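Local coordinates for probable Zn binding protein (Lactobacillus acidophilus, PDB 3Q69) that probably contributes to mucus binding, as one Muc B2-like (MucBP) domain of a longer putative mucus-binding protein, at residues I5-V10 and E48-K53; Y71-P76 and V100-N105; V11-H16 and H29-I34; Q58-L63 and D81-D86. One frame throughout, in Å; residues are numbered along the deposited sequence.

Interaction 1 (I5-V10 and E48-K53); sequences IKRTQV and EIWDSK
Ile5 and Glu48 are 8.1 Å apart at their CA atoms, and Lys6 and Trp50 are 9.1 Å apart, too far for direct strand pairing. Strand 27-42 runs between the two segments and holds both by backbone bonds: Ile5 pairs with Gly39, Arg7 with Gln37, and Ile49 with Lys40. They meet mainly through side chains, above all at the indole of Trp50. Arg7 leaves the backbone with chi1 at 55° and then runs extended to NE, laying its length over one indole face. Arg7 CG touches Trp50 CH2 at 3.6 Å, and Arg7 CD stands 4.0 Å above the centroid of the Trp50 six-membered ring, a CH-pi contact. Farther along, Arg7 CZ sits 4.1 Å from the centroid of the Trp50 five-membered ring. The guanidinium plane is inclined by 24° to the ring, a stacked cation-pi pair. This cation-pi stack spans the intervening strand on the surface, near one end of the long mixed sheet. Gln37 OE1 bonds to Arg7 NH1 and helps fix the guanidinium over the ring. From the other side of the indole plane, near the rim, Ile5 CD1 reaches Trp50 CZ2 at 3.5 Å. With an alanine at this position, the guanidinium would probably lose its aromatic bed and Ile5 CD1 its main neighbour here. Lys6 C approaches the ring edge, 3.7 Å from Trp50 CH2. Ile5 CD1 also packs on Glu48 CB at 3.8 Å, while the Glu48 carboxylate pairs with Arg41.

Interaction 2 (Y71-P76 and V100-N105); sequences YTADKP and VIYSAN
Asp74 grips Ile101 twice: Asp74 N donates to Ile101 O at 2.7 Å, and Ile101 N donates to Asp74 OD2 at 2.8 Å. With chi1 at 57° the Asp74 carboxylate folds back over its own backbone toward Ile101. Ile101 N comes to OD2 from above the carboxylate plane, 51° out of it. The side chain thus stands in for a backbone carbonyl just where strand 71-73 has ended. Two residues along, Thr72 and Ser103 form a hydrogen-bonded antiparallel pair, with Thr72 N to Ser103 O and Ser103 N to Thr72 O each 3.0 Å. The two strands run antiparallel at 151°, and 71-73 is the outermost strand on this side of the mixed sheet. Ala73 CB packs against Val100 CG1 at 3.4 Å and also against Tyr102 CE1. The Tyr102 hydroxyl is bonded to Pro66 O, which fixes the far end of that ring. At the other end Tyr71 lies obliquely alongside the next strand, where its CE2 touches Ala104 CB at 3.7 Å. The same ring packs edge-to-face with Tyr19 of strand 2-19. A serine replacing Tyr71 would probably uncover the Ala104 methyl and deprive Tyr19 of its aromatic mate. Thr72 CG2 crosses Asn105 at about a right angle, 3.5 Å from its CB. The chemistry implies an edge strand held by a few polar bonds, with the Asp74 carboxylate extending the backbone ladder.

Interaction 3 (V11-H16 and H29-I34); sequences VTQTIH and HVVSLI
Val11 and Leu33 open a regular antiparallel ladder, each giving its N-H to the other: Val11 N to Leu33 O is 2.8 Å, and Leu33 N to Val11 O is 2.7 Å. Gln13 and Val31 repeat the exchange, at 2.8 Å from Gln13 N to Val31 O and 3.1 Å from Val31 N to Gln13 O. Ile15 and His29 complete it, with Ile15 N to His29 O and His29 N to Ile15 O both 3.0 Å. Six bonds therefore satisfy the backbone N-H and C=O of all six residues. Between them, Thr12 faces Ser32 and Thr14 faces Val30 in non-hydrogen-bonded pairs. The Thr12 and Thr14 backbones find partners in strand 96-104 instead: Thr12 bonds with Arg96, and Thr14 with Arg96 and Glu98. Thr12 N also reaches Asn95 OD1. Carbonyl oxygens take some additional CA-H contacts, among them Val30 CA to Gln13 O at 3.3 Å. Side-chain contacts across the ladder are lighter. Gln13 has CG opposite its backbone N (chi1 179°) and stretches out beside Val31, pointing the same way, with OE1 3.5 Å from Val31 CG2. Thr14 OG1 sits similarly alongside the Val30 methyls. The ladder forms the middle of the mixed sheet: strand 96-104 flanks it beyond 11-16, while strands 55-64 and 77-86 pack on the face bearing Val11, Gln13 and Ile15.

Interaction 4 (Q58-L63 and D81-D86); sequences QTFEAL and DEVTVD
Thr59 and its neighbours Gln58 and Phe60 form a short antiparallel ladder with residues 81-83, the core of a two-stranded sheet lying against the long mixed sheet. Gln58 and Val83 are a hydrogen-bonded pair, with Gln58 N to Val83 O at 2.9 Å and Val83 N to Gln58 O at 2.8 Å. Phe60 and Asp81 form the next such pair: Phe60 N reaches Asp81 O at 2.9 Å, and Asp81 N reaches Phe60 O at 3.0 Å. The strand axes make 142°, a strongly twisted pairing. Phe60 and Val83 share one face, where Phe60 CE2 meets Val83 CG2 obliquely at 3.6 Å. That face is the inner one of a layered, helix-free arrangement, in a family placed in the ubiquitin clan: Phe60 reaches across to Val11, Gln13, Val31 and Leu33. Phe60 turns CG away from its carbonyl carbon, beside the backbone N (chi1 -81°), which brings CE2 beside the valine methyl. Gln58 and Asp81 point to the same side, Gln58 NE2 bonding to Ile34 O and Asp81 OD2 forming a salt bridge with Arg96, polar ties from this pair to the long sheet. On the outer face Thr59 OG1 presses against Glu82 CG at 3.2 Å, the two side chains crossing at a slant. A water donates to Glu82 OE2 at 3.2 Å; its approach to Thr59 OG1 is too short to be trusted as a bond.

How the interactions relate
Interactions 1, 2 and 3 all reach the long mixed sheet, and interaction 4 lies in the two-stranded sheet packed against it. Interactions 1 and 2 lie on opposite sides of the chain's centre, about 42 Å apart centre to centre, with interaction 3 between them, 22 and 21 Å from each. Interaction 4 is nearer still, 10 Å from interaction 3 between centres, and touches it through Phe60 and the Gln58 amide. Along the chain, interaction 3 is nested within the loop closed by interaction 1, whereas interactions 2 and 4 interleave. The long strand 2-19 serves both interactions 1 and 3, consistent with the elongated, all-beta form of this domain.

Interaction 1 (I5-V10 and E48-K53)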
loop_
_atom_site.group_PDB
_atom_site.type_symbol
_atom_site.label_atom_id
_atom_site.label_comp_id
_atom_site.label_asym_id
_atom_site.label_seq_id
_atom_site.Cartn_x
_atom_site.Cartn_y
_atom_site.Cartn_z
ATOM N N ILE A 5 3.872 -22.091 9.226
ATOM C CA ILE A 5 4.831 -21.141 8.676
ATOM C C ILE A 5 3.992 -19.955 8.193
ATOM O O ILE A 5 2.760 -20.043 8.133
ATOM C CB ILE A 5 5.648 -21.747 7.490
ATOM C CG1 ILE A 5 4.694 -22.306 6.429
ATOM C CG2 ILE A 5 6.613 -22.822 7.998
ATOM C CD1 ILE A 5 5.364 -22.705 5.114
ATOM N N LYS A 6 4.641 -18.845 7.873
ATOM C CA LYS A 6 3.903 -17.680 7.423
ATOM C C LYS A 6 4.790 -16.769 6.603
ATOM O O LYS A 6 6.024 -16.891 6.623
ATOM C CB LYS A 6 3.330 -16.919 8.629
ATOM C CG LYS A 6 4.382 -16.217 9.503
ATOM C CD LYS A 6 3.795 -15.760 10.833
ATOM C CE LYS A 6 4.868 -15.181 11.710
ATOM N NZ LYS A 6 5.563 -14.037 11.056
ATOM N N ARG A 7 4.158 -15.894 5.830
ATOM C CA ARG A 7 4.906 -14.949 5.013
ATOM C C ARG A 7 4.148 -13.629 4.994
ATOM O O ARG A 7 2.920 -13.601 5.036
ATOM C CB ARG A 7 5.127 -15.494 3.586
ATOM C CG ARG A 7 3.861 -15.906 2.841
ATOM C CD ARG A 7 4.174 -16.322 1.412
ATOM N NE ARG A 7 3.027 -16.909 0.737
ATOM C CZ ARG A 7 3.011 -17.291 -0.536
ATOM N NH1 ARG A 7 1.903 -17.806 -1.055
ATOM N NH2 ARG A 7 4.092 -17.185 -1.287
ATOM N N THR A 8 4.898 -12.533 4.941
ATOM C CA THR A 8 4.318 -11.199 4.958
ATOM C C THR A 8 4.687 -10.309 3.780
ATOM O O THR A 8 5.818 -10.281 3.323
ATOM C CB THR A 8 4.722 -10.466 6.239
ATOM O OG1 THR A 8 4.292 -11.223 7.379
ATOM C CG2 THR A 8 4.088 -9.077 6.283
ATOM N N GLN A 9 3.695 -9.585 3.298
ATOM C CA GLN A 9 3.847 -8.643 2.209
ATOM C C GLN A 9 3.369 -7.316 2.780
ATOM O O GLN A 9 2.306 -7.247 3.379
ATOM C CB GLN A 9 2.964 -9.045 1.022
ATOM C CG GLN A 9 2.852 -7.980 -0.082
ATOM C CD GLN A 9 4.175 -7.700 -0.790
ATOM O OE1 GLN A 9 4.718 -8.560 -1.506
ATOM N NE2 GLN A 9 4.703 -6.487 -0.591
ATOM N N VAL A 10 4.169 -6.272 2.613
ATOM C CA VAL A 10 3.812 -4.951 3.094
ATOM C C VAL A 10 3.671 -4.014 1.905
ATOM O O VAL A 10 4.596 -3.890 1.120
ATOM C CB VAL A 10 4.903 -4.392 4.041
ATOM C CG1 VAL A 10 4.446 -3.081 4.649
ATOM C CG2 VAL A 10 5.233 -5.417 5.124
ATOM N N GLU A 48 6.699 -26.794 1.442
ATOM C CA GLU A 48 5.918 -25.729 2.044
ATOM C C GLU A 48 4.585 -25.696 1.309
ATOM O O GLU A 48 4.546 -25.556 0.093
ATOM C CB GLU A 48 6.647 -24.388 1.913
ATOM C CG GLU A 48 8.094 -24.439 2.400
ATOM C CD GLU A 48 8.630 -23.084 2.761
ATOM O OE1 GLU A 48 8.532 -22.163 1.930
ATOM O OE2 GLU A 48 9.152 -22.928 3.883
ATOM N N ILE A 49 3.492 -25.834 2.051
ATOM C CA ILE A 49 2.169 -25.862 1.445
ATOM C C ILE A 49 1.358 -24.599 1.689
ATOM O O ILE A 49 1.082 -24.250 2.830
ATOM C CB ILE A 49 1.351 -27.078 1.939
ATOM C CG1 ILE A 49 2.071 -28.380 1.600
ATOM C CG2 ILE A 49 -0.020 -27.075 1.291
ATOM C CD1 ILE A 49 3.157 -28.773 2.582
ATOM N N TRP A 50 1.014 -23.904 0.610
ATOM C CA TRP A 50 0.232 -22.674 0.713
ATOM C C TRP A 50 -1.113 -22.812 -0.005
ATOM O O TRP A 50 -1.166 -23.382 -1.082
ATOM C CB TRP A 50 1.002 -21.501 0.097
ATOM C CG TRP A 50 2.342 -21.266 0.672
ATOM C CD1 TRP A 50 3.553 -21.659 0.152
ATOM C CD2 TRP A 50 2.634 -20.559 1.882
ATOM N NE1 TRP A 50 4.571 -21.231 0.969
ATOM C CE2 TRP A 50 4.038 -20.554 2.035
ATOM C CE3 TRP A 50 1.845 -19.931 2.853
ATOM C CZ2 TRP A 50 4.669 -19.944 3.124
ATOM C CZ3 TRP A 50 2.476 -19.328 3.940
ATOM C CH2 TRP A 50 3.876 -19.340 4.063
ATOM N N ASP A 51 -2.197 -22.300 0.576
ATOM C CA ASP A 51 -3.495 -22.389 -0.098
ATOM C C ASP A 51 -3.468 -21.500 -1.344
ATOM O O ASP A 51 -3.465 -20.268 -1.253
ATOM C CB ASP A 51 -4.633 -21.937 0.813
ATOM C CG ASP A 51 -6.007 -22.212 0.201
ATOM O OD1 ASP A 51 -6.196 -21.894 -0.999
ATOM O OD2 ASP A 51 -6.885 -22.739 0.916
ATOM N N SER A 52 -3.456 -22.144 -2.505
ATOM C CA SER A 52 -3.398 -21.459 -3.791
ATOM C C SER A 52 -4.477 -20.418 -4.061
ATOM O O SER A 52 -4.269 -19.481 -4.854
ATOM C CB SER A 52 -3.428 -22.488 -4.913
ATOM O OG SER A 52 -3.146 -21.880 -6.164
ATOM N N LYS A 53 -5.618 -20.571 -3.400
ATOM C CA LYS A 53 -6.727 -19.653 -3.603
ATOM C C LYS A 53 -6.817 -18.581 -2.516
ATOM O O LYS A 53 -7.767 -17.804 -2.502
ATOM C CB LYS A 53 -8.043 -20.428 -3.670
ATOM C CG LYS A 53 -8.115 -21.432 -4.810
ATOM C CD LYS A 53 -8.059 -20.740 -6.162
ATOM C CE LYS A 53 -8.205 -21.736 -7.300
ATOM N NZ LYS A 53 -8.127 -21.074 -8.631
#

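Interaction 2 (Y71-P76 and V100-N105)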
loop_
_atom_site.group_PDB
_atom_site.type_symbol
_atom_site.label_atom_id
_atom_site.label_comp_id
_atom_site.label_asym_id
_atom_site.label_seq_id
_atom_site.Cartn_x
_atom_site.Cartn_y
_atom_site.Cartn_z
ATOM N N TYR A 71 -3.772 28.587 -2.441
ATOM C CA TYR A 71 -3.576 27.580 -3.477
ATOM C C TYR A 71 -4.670 26.529 -3.461
ATOM O O TYR A 71 -5.489 26.486 -2.545
ATOM C CB TYR A 71 -2.225 26.882 -3.302
ATOM C CG TYR A 71 -1.036 27.810 -3.383
ATOM C CD1 TYR A 71 -0.676 28.613 -2.298
ATOM C CD2 TYR A 71 -0.279 27.897 -4.555
ATOM C CE1 TYR A 71 0.421 29.485 -2.382
ATOM C CE2 TYR A 71 0.803 28.757 -4.653
ATOM C CZ TYR A 71 1.154 29.551 -3.563
ATOM O OH TYR A 71 2.226 30.411 -3.662
ATOM N N THR A 72 -4.680 25.683 -4.486
ATOM C CA THR A 72 -5.668 24.616 -4.591
ATOM C C THR A 72 -4.976 23.362 -5.139
ATOM O O THR A 72 -4.233 23.425 -6.125
ATOM C CB THR A 72 -6.818 25.006 -5.528
ATOM O OG1 THR A 72 -6.333 25.081 -6.870
ATOM C CG2 THR A 72 -7.400 26.357 -5.127
ATOM N N ALA A 73 -5.223 22.225 -4.494
ATOM C CA ALA A 73 -4.612 20.954 -4.893
ATOM C C ALA A 73 -5.302 20.344 -6.105
ATOM O O ALA A 73 -6.535 20.282 -6.151
ATOM C CB ALA A 73 -4.663 19.968 -3.731
ATOM N N ASP A 74 -4.517 19.890 -7.081
ATOM C CA ASP A 74 -5.104 19.278 -8.264
ATOM C C ASP A 74 -5.935 18.057 -7.886
ATOM O O ASP A 74 -6.824 17.662 -8.624
ATOM C CB ASP A 74 -4.024 18.913 -9.300
ATOM C CG ASP A 74 -2.944 17.996 -8.752
ATOM O OD1 ASP A 74 -2.067 17.587 -9.550
ATOM O OD2 ASP A 74 -2.950 17.687 -7.539
ATOM N N LYS A 75 -5.646 17.475 -6.727
ATOM C CA LYS A 75 -6.377 16.312 -6.222
ATOM C C LYS A 75 -6.783 16.600 -4.768
ATOM O O LYS A 75 -6.049 16.282 -3.828
ATOM C CB LYS A 75 -5.507 15.047 -6.272
ATOM C CG LYS A 75 -4.938 14.718 -7.613
ATOM C CD LYS A 75 -4.066 13.452 -7.522
ATOM C CE LYS A 75 -3.124 13.326 -8.716
ATOM N NZ LYS A 75 -3.878 13.299 -9.996
ATOM N N PRO A 76 -7.970 17.200 -4.571
ATOM C CA PRO A 76 -8.467 17.534 -3.232
ATOM C C PRO A 76 -8.471 16.348 -2.270
ATOM O O PRO A 76 -8.413 16.519 -1.054
ATOM C CB PRO A 76 -9.873 18.069 -3.513
ATOM C CG PRO A 76 -10.274 17.309 -4.742
ATOM C CD PRO A 76 -9.034 17.373 -5.578
ATOM N N VAL A 100 0.505 15.380 -5.307
ATOM C CA VAL A 100 -0.606 16.299 -5.382
ATOM C C VAL A 100 0.043 17.653 -5.640
ATOM O O VAL A 100 0.950 18.050 -4.906
ATOM C CB VAL A 100 -1.385 16.324 -4.054
ATOM C CG1 VAL A 100 -2.585 17.279 -4.158
ATOM C CG2 VAL A 100 -1.870 14.906 -3.720
ATOM N N ILE A 101 -0.422 18.370 -6.662
ATOM C CA ILE A 101 0.159 19.670 -7.000
ATOM C C ILE A 101 -0.744 20.852 -6.623
ATOM O O ILE A 101 -1.950 20.853 -6.887
ATOM C CB ILE A 101 0.490 19.727 -8.517
ATOM C CG1 ILE A 101 1.578 18.703 -8.835
ATOM C CG2 ILE A 101 0.928 21.125 -8.930
ATOM C CD1 ILE A 101 2.895 18.961 -8.097
ATOM N N TYR A 102 -0.147 21.872 -6.016
ATOM C CA TYR A 102 -0.907 23.053 -5.608
ATOM C C TYR A 102 -0.683 24.221 -6.564
ATOM O O TYR A 102 0.450 24.600 -6.836
ATOM C CB TYR A 102 -0.526 23.464 -4.181
ATOM C CG TYR A 102 -0.946 22.467 -3.123
ATOM C CD1 TYR A 102 -2.225 22.512 -2.569
ATOM C CD2 TYR A 102 -0.072 21.464 -2.687
ATOM C CE1 TYR A 102 -2.630 21.583 -1.606
ATOM C CE2 TYR A 102 -0.461 20.545 -1.736
ATOM C CZ TYR A 102 -1.744 20.601 -1.196
ATOM O OH TYR A 102 -2.141 19.656 -0.266
ATOM N N SER A 103 -1.777 24.764 -7.088
ATOM C CA SER A 103 -1.726 25.898 -8.001
ATOM C C SER A 103 -2.357 27.138 -7.357
ATOM O O SER A 103 -3.494 27.078 -6.875
ATOM C CB SER A 103 -2.497 25.570 -9.279
ATOM O OG SER A 103 -1.868 24.549 -10.029
ATOM N N ALA A 104 -1.632 28.255 -7.373
ATOM C CA ALA A 104 -2.132 29.503 -6.804
ATOM C C ALA A 104 -3.527 29.793 -7.347
ATOM O O ALA A 104 -3.740 29.810 -8.561
ATOM C CB ALA A 104 -1.190 30.640 -7.144
ATOM N N ASN A 105 -4.468 30.023 -6.435
ATOM C CA ASN A 105 -5.860 30.295 -6.788
ATOM C C ASN A 105 -6.116 31.790 -6.965
ATOM O O ASN A 105 -5.808 32.376 -8.010
ATOM C CB ASN A 105 -6.775 29.731 -5.690
ATOM C CG ASN A 105 -8.252 29.886 -6.008
ATOM O OD1 ASN A 105 -8.725 29.448 -7.052
ATOM N ND2 ASN A 105 -8.993 30.501 -5.094
#

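Interaction 3 (V11-H16 and H29-I34)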
loop_
_atom_site.group_PDB
_atom_site.type_symbol
_atom_site.label_atom_id
_atom_site.label_comp_id
_atom_site.label_asym_id
_atom_site.label_seq_id
_atom_site.Cartn_x
_atom_site.Cartn_y
_atom_site.Cartn_z
ATOM N N VAL A 11 2.516 -3.367 1.776
ATOM C CA VAL A 11 2.290 -2.429 0.695
ATOM C C VAL A 11 2.131 -1.044 1.287
ATOM O O VAL A 11 1.337 -0.841 2.193
ATOM C CB VAL A 11 1.026 -2.755 -0.090
ATOM C CG1 VAL A 11 0.947 -1.840 -1.301
ATOM C CG2 VAL A 11 1.033 -4.223 -0.515
ATOM N N THR A 12 2.873 -0.079 0.768
ATOM C CA THR A 12 2.770 1.250 1.315
ATOM C C THR A 12 2.292 2.258 0.291
ATOM O O THR A 12 2.477 2.095 -0.898
ATOM C CB THR A 12 4.134 1.698 1.871
ATOM O OG1 THR A 12 4.976 2.096 0.787
ATOM C CG2 THR A 12 4.807 0.538 2.604
ATOM N N GLN A 13 1.672 3.316 0.786
ATOM C CA GLN A 13 1.177 4.400 -0.045
ATOM C C GLN A 13 1.925 5.667 0.351
ATOM O O GLN A 13 1.891 6.071 1.506
ATOM C CB GLN A 13 -0.321 4.600 0.179
ATOM C CG GLN A 13 -0.899 5.743 -0.636
ATOM C CD GLN A 13 -2.308 6.088 -0.240
ATOM O OE1 GLN A 13 -2.579 6.447 0.906
ATOM N NE2 GLN A 13 -3.219 5.984 -1.182
ATOM N N THR A 14 2.611 6.275 -0.610
ATOM C CA THR A 14 3.367 7.500 -0.366
ATOM C C THR A 14 2.807 8.638 -1.200
ATOM O O THR A 14 2.858 8.610 -2.421
ATOM C CB THR A 14 4.857 7.327 -0.708
ATOM O OG1 THR A 14 5.422 6.306 0.118
ATOM C CG2 THR A 14 5.606 8.622 -0.484
ATOM N N ILE A 15 2.277 9.644 -0.517
ATOM C CA ILE A 15 1.700 10.814 -1.158
ATOM C C ILE A 15 2.595 12.045 -0.994
ATOM O O ILE A 15 2.897 12.460 0.126
ATOM C CB ILE A 15 0.310 11.131 -0.569
ATOM C CG1 ILE A 15 -0.597 9.912 -0.687
ATOM C CG2 ILE A 15 -0.315 12.311 -1.309
ATOM C CD1 ILE A 15 -0.879 9.503 -2.098
ATOM N N HIS A 16 3.005 12.628 -2.118
ATOM C CA HIS A 16 3.863 13.806 -2.111
ATOM C C HIS A 16 3.008 15.051 -2.302
ATOM O O HIS A 16 1.992 15.024 -3.017
ATOM C CB HIS A 16 4.900 13.719 -3.234
ATOM C CG HIS A 16 5.876 12.592 -3.070
ATOM N ND1 HIS A 16 6.740 12.506 -2.006
ATOM C CD2 HIS A 16 6.122 11.514 -3.853
ATOM C CE1 HIS A 16 7.487 11.415 -2.137
ATOM N NE2 HIS A 16 7.130 10.802 -3.245
ATOM N N HIS A 29 2.860 11.910 3.059
ATOM C CA HIS A 29 1.956 11.116 3.875
ATOM C C HIS A 29 2.208 9.662 3.538
ATOM O O HIS A 29 1.994 9.244 2.411
ATOM C CB HIS A 29 0.510 11.465 3.579
ATOM C CG HIS A 29 -0.463 10.814 4.509
ATOM N ND1 HIS A 29 -0.609 9.448 4.595
ATOM C CD2 HIS A 29 -1.343 11.349 5.389
ATOM C CE1 HIS A 29 -1.544 9.165 5.491
ATOM N NE2 HIS A 29 -2.002 10.298 5.985
ATOM N N VAL A 30 2.703 8.902 4.505
ATOM C CA VAL A 30 2.984 7.490 4.281
ATOM C C VAL A 30 2.159 6.599 5.184
ATOM O O VAL A 30 2.040 6.867 6.375
ATOM C CB VAL A 30 4.480 7.193 4.509
ATOM C CG1 VAL A 30 4.803 5.784 4.118
ATOM C CG2 VAL A 30 5.334 8.186 3.692
ATOM N N VAL A 31 1.565 5.563 4.590
ATOM C CA VAL A 31 0.767 4.577 5.307
ATOM C C VAL A 31 1.088 3.210 4.735
ATOM O O VAL A 31 1.565 3.068 3.602
ATOM C CB VAL A 31 -0.761 4.820 5.191
ATOM C CG1 VAL A 31 -1.141 6.029 6.010
ATOM C CG2 VAL A 31 -1.168 5.015 3.738
ATOM N N SER A 32 0.778 2.192 5.511
ATOM C CA SER A 32 1.114 0.858 5.087
ATOM C C SER A 32 0.025 -0.152 5.336
ATOM O O SER A 32 -0.805 0.015 6.223
ATOM C CB SER A 32 2.399 0.434 5.802
ATOM O OG SER A 32 2.611 -0.954 5.674
ATOM N N LEU A 33 0.039 -1.212 4.545
ATOM C CA LEU A 33 -0.935 -2.285 4.687
ATOM C C LEU A 33 -0.102 -3.559 4.769
ATOM O O LEU A 33 0.724 -3.852 3.893
ATOM C CB LEU A 33 -1.880 -2.314 3.479
ATOM C CG LEU A 33 -2.821 -1.110 3.367
ATOM C CD1 LEU A 33 -3.685 -1.209 2.146
ATOM C CD2 LEU A 33 -3.637 -1.008 4.621
ATOM N N ILE A 34 -0.309 -4.312 5.840
ATOM C CA ILE A 34 0.447 -5.535 6.065
ATOM C C ILE A 34 -0.431 -6.768 5.825
ATOM O O ILE A 34 -1.484 -6.930 6.426
ATOM C CB ILE A 34 1.005 -5.522 7.493
ATOM C CG1 ILE A 34 1.720 -4.183 7.702
ATOM C CG2 ILE A 34 1.968 -6.705 7.719
ATOM C CD1 ILE A 34 2.236 -3.929 9.133
#

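Interaction 4 (Q58-L63 and D81-D86)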
loop_
_atom_site.group_PDB
_atom_site.type_symbol
_atom_site.label_atom_id
_atom_site.label_comp_id
_atom_site.label_asym_id
_atom_site.label_seq_id
_atom_site.Cartn_x
_atom_site.Cartn_y
_atom_site.Cartn_z
ATOM N N GLN A 58 -7.330 -5.127 1.346
ATOM C CA GLN A 58 -7.377 -4.097 2.384
ATOM C C GLN A 58 -7.428 -2.763 1.624
ATOM O O GLN A 58 -7.096 -2.688 0.433
ATOM C CB GLN A 58 -6.125 -4.167 3.292
ATOM C CG GLN A 58 -5.976 -5.468 4.030
ATOM C CD GLN A 58 -4.917 -5.457 5.113
ATOM O OE1 GLN A 58 -5.093 -4.856 6.179
ATOM N NE2 GLN A 58 -3.800 -6.131 4.845
ATOM N N THR A 59 -7.790 -1.706 2.329
ATOM C CA THR A 59 -7.911 -0.412 1.691
ATOM C C THR A 59 -7.128 0.708 2.325
ATOM O O THR A 59 -7.124 0.868 3.543
ATOM C CB THR A 59 -9.394 0.051 1.650
ATOM O OG1 THR A 59 -10.158 -0.871 0.863
ATOM C CG2 THR A 59 -9.498 1.455 1.059
ATOM N N PHE A 60 -6.469 1.479 1.474
ATOM C CA PHE A 60 -5.743 2.667 1.889
ATOM C C PHE A 60 -6.898 3.673 1.915
ATOM O O PHE A 60 -7.370 4.089 0.854
ATOM C CB PHE A 60 -4.765 3.092 0.802
ATOM C CG PHE A 60 -3.473 2.321 0.788
ATOM C CD1 PHE A 60 -2.613 2.330 1.890
ATOM C CD2 PHE A 60 -3.057 1.684 -0.380
ATOM C CE1 PHE A 60 -1.344 1.711 1.821
ATOM C CE2 PHE A 60 -1.806 1.072 -0.459
ATOM C CZ PHE A 60 -0.946 1.092 0.648
ATOM N N GLU A 61 -7.377 4.040 3.099
ATOM C CA GLU A 61 -8.503 4.976 3.204
ATOM C C GLU A 61 -8.316 6.303 2.463
ATOM O O GLU A 61 -7.187 6.726 2.180
ATOM C CB GLU A 61 -8.801 5.275 4.679
ATOM C CG GLU A 61 -9.028 4.026 5.550
ATOM C CD GLU A 61 -10.201 3.178 5.070
ATOM O OE1 GLU A 61 -11.301 3.742 4.848
ATOM O OE2 GLU A 61 -10.021 1.947 4.919
ATOM N N ALA A 62 -9.440 6.958 2.176
ATOM C CA ALA A 62 -9.432 8.245 1.491
ATOM C C ALA A 62 -8.561 9.196 2.302
ATOM O O ALA A 62 -8.651 9.232 3.527
ATOM C CB ALA A 62 -10.844 8.789 1.375
ATOM N N LEU A 63 -7.720 9.961 1.614
ATOM C CA LEU A 63 -6.804 10.887 2.265
ATOM C C LEU A 63 -7.029 12.307 1.751
ATOM O O LEU A 63 -6.526 12.686 0.687
ATOM C CB LEU A 63 -5.360 10.464 1.981
ATOM C CG LEU A 63 -4.269 11.229 2.732
ATOM C CD1 LEU A 63 -4.325 10.843 4.209
ATOM C CD2 LEU A 63 -2.908 10.899 2.135
ATOM N N ASP A 81 -8.161 3.337 -1.960
ATOM C CA ASP A 81 -7.469 2.453 -2.891
ATOM C C ASP A 81 -7.405 1.039 -2.334
ATOM O O ASP A 81 -6.730 0.789 -1.320
ATOM C CB ASP A 81 -6.064 3.006 -3.144
ATOM C CG ASP A 81 -5.332 2.288 -4.267
ATOM O OD1 ASP A 81 -5.838 1.263 -4.770
ATOM O OD2 ASP A 81 -4.240 2.749 -4.651
ATOM N N GLU A 82 -8.123 0.120 -2.976
ATOM C CA GLU A 82 -8.133 -1.268 -2.530
ATOM C C GLU A 82 -6.949 -2.039 -3.092
ATOM O O GLU A 82 -6.711 -2.058 -4.322
ATOM C CB GLU A 82 -9.416 -1.983 -2.949
ATOM C CG GLU A 82 -10.669 -1.534 -2.224
ATOM C CD GLU A 82 -11.805 -2.524 -2.390
ATOM O OE1 GLU A 82 -11.810 -3.230 -3.426
ATOM O OE2 GLU A 82 -12.695 -2.590 -1.500
ATOM N N VAL A 83 -6.222 -2.693 -2.187
ATOM C CA VAL A 83 -5.054 -3.479 -2.559
ATOM C C VAL A 83 -5.292 -4.934 -2.197
ATOM O O VAL A 83 -5.719 -5.234 -1.098
ATOM C CB VAL A 83 -3.780 -2.978 -1.836
ATOM C CG1 VAL A 83 -2.627 -3.914 -2.071
ATOM C CG2 VAL A 83 -3.443 -1.607 -2.315
ATOM N N THR A 84 -5.037 -5.823 -3.145
ATOM C CA THR A 84 -5.215 -7.244 -2.936
ATOM C C THR A 84 -3.906 -7.987 -3.153
ATOM O O THR A 84 -3.119 -7.672 -4.055
ATOM C CB THR A 84 -6.278 -7.836 -3.884
ATOM O OG1 THR A 84 -7.565 -7.304 -3.550
ATOM C CG2 THR A 84 -6.347 -9.361 -3.708
ATOM N N VAL A 85 -3.680 -8.972 -2.294
ATOM C CA VAL A 85 -2.492 -9.801 -2.360
ATOM C C VAL A 85 -3.025 -11.217 -2.309
ATOM O O VAL A 85 -3.842 -11.548 -1.460
ATOM C CB VAL A 85 -1.572 -9.596 -1.143
ATOM C CG1 VAL A 85 -0.461 -10.686 -1.142
ATOM C CG2 VAL A 85 -0.972 -8.225 -1.168
ATOM N N ASP A 86 -2.580 -12.050 -3.229
ATOM C CA ASP A 86 -3.028 -13.434 -3.274
ATOM C C ASP A 86 -1.812 -14.350 -3.233
ATOM O O ASP A 86 -0.661 -13.932 -3.446
ATOM C CB ASP A 86 -3.854 -13.689 -4.539
ATOM C CG ASP A 86 -3.244 -13.040 -5.759
ATOM O OD1 ASP A 86 -2.070 -13.338 -6.073
ATOM O OD2 ASP A 86 -3.928 -12.217 -6.404
HETATM O O HOH W 1 -12.594 -0.671 1.000
#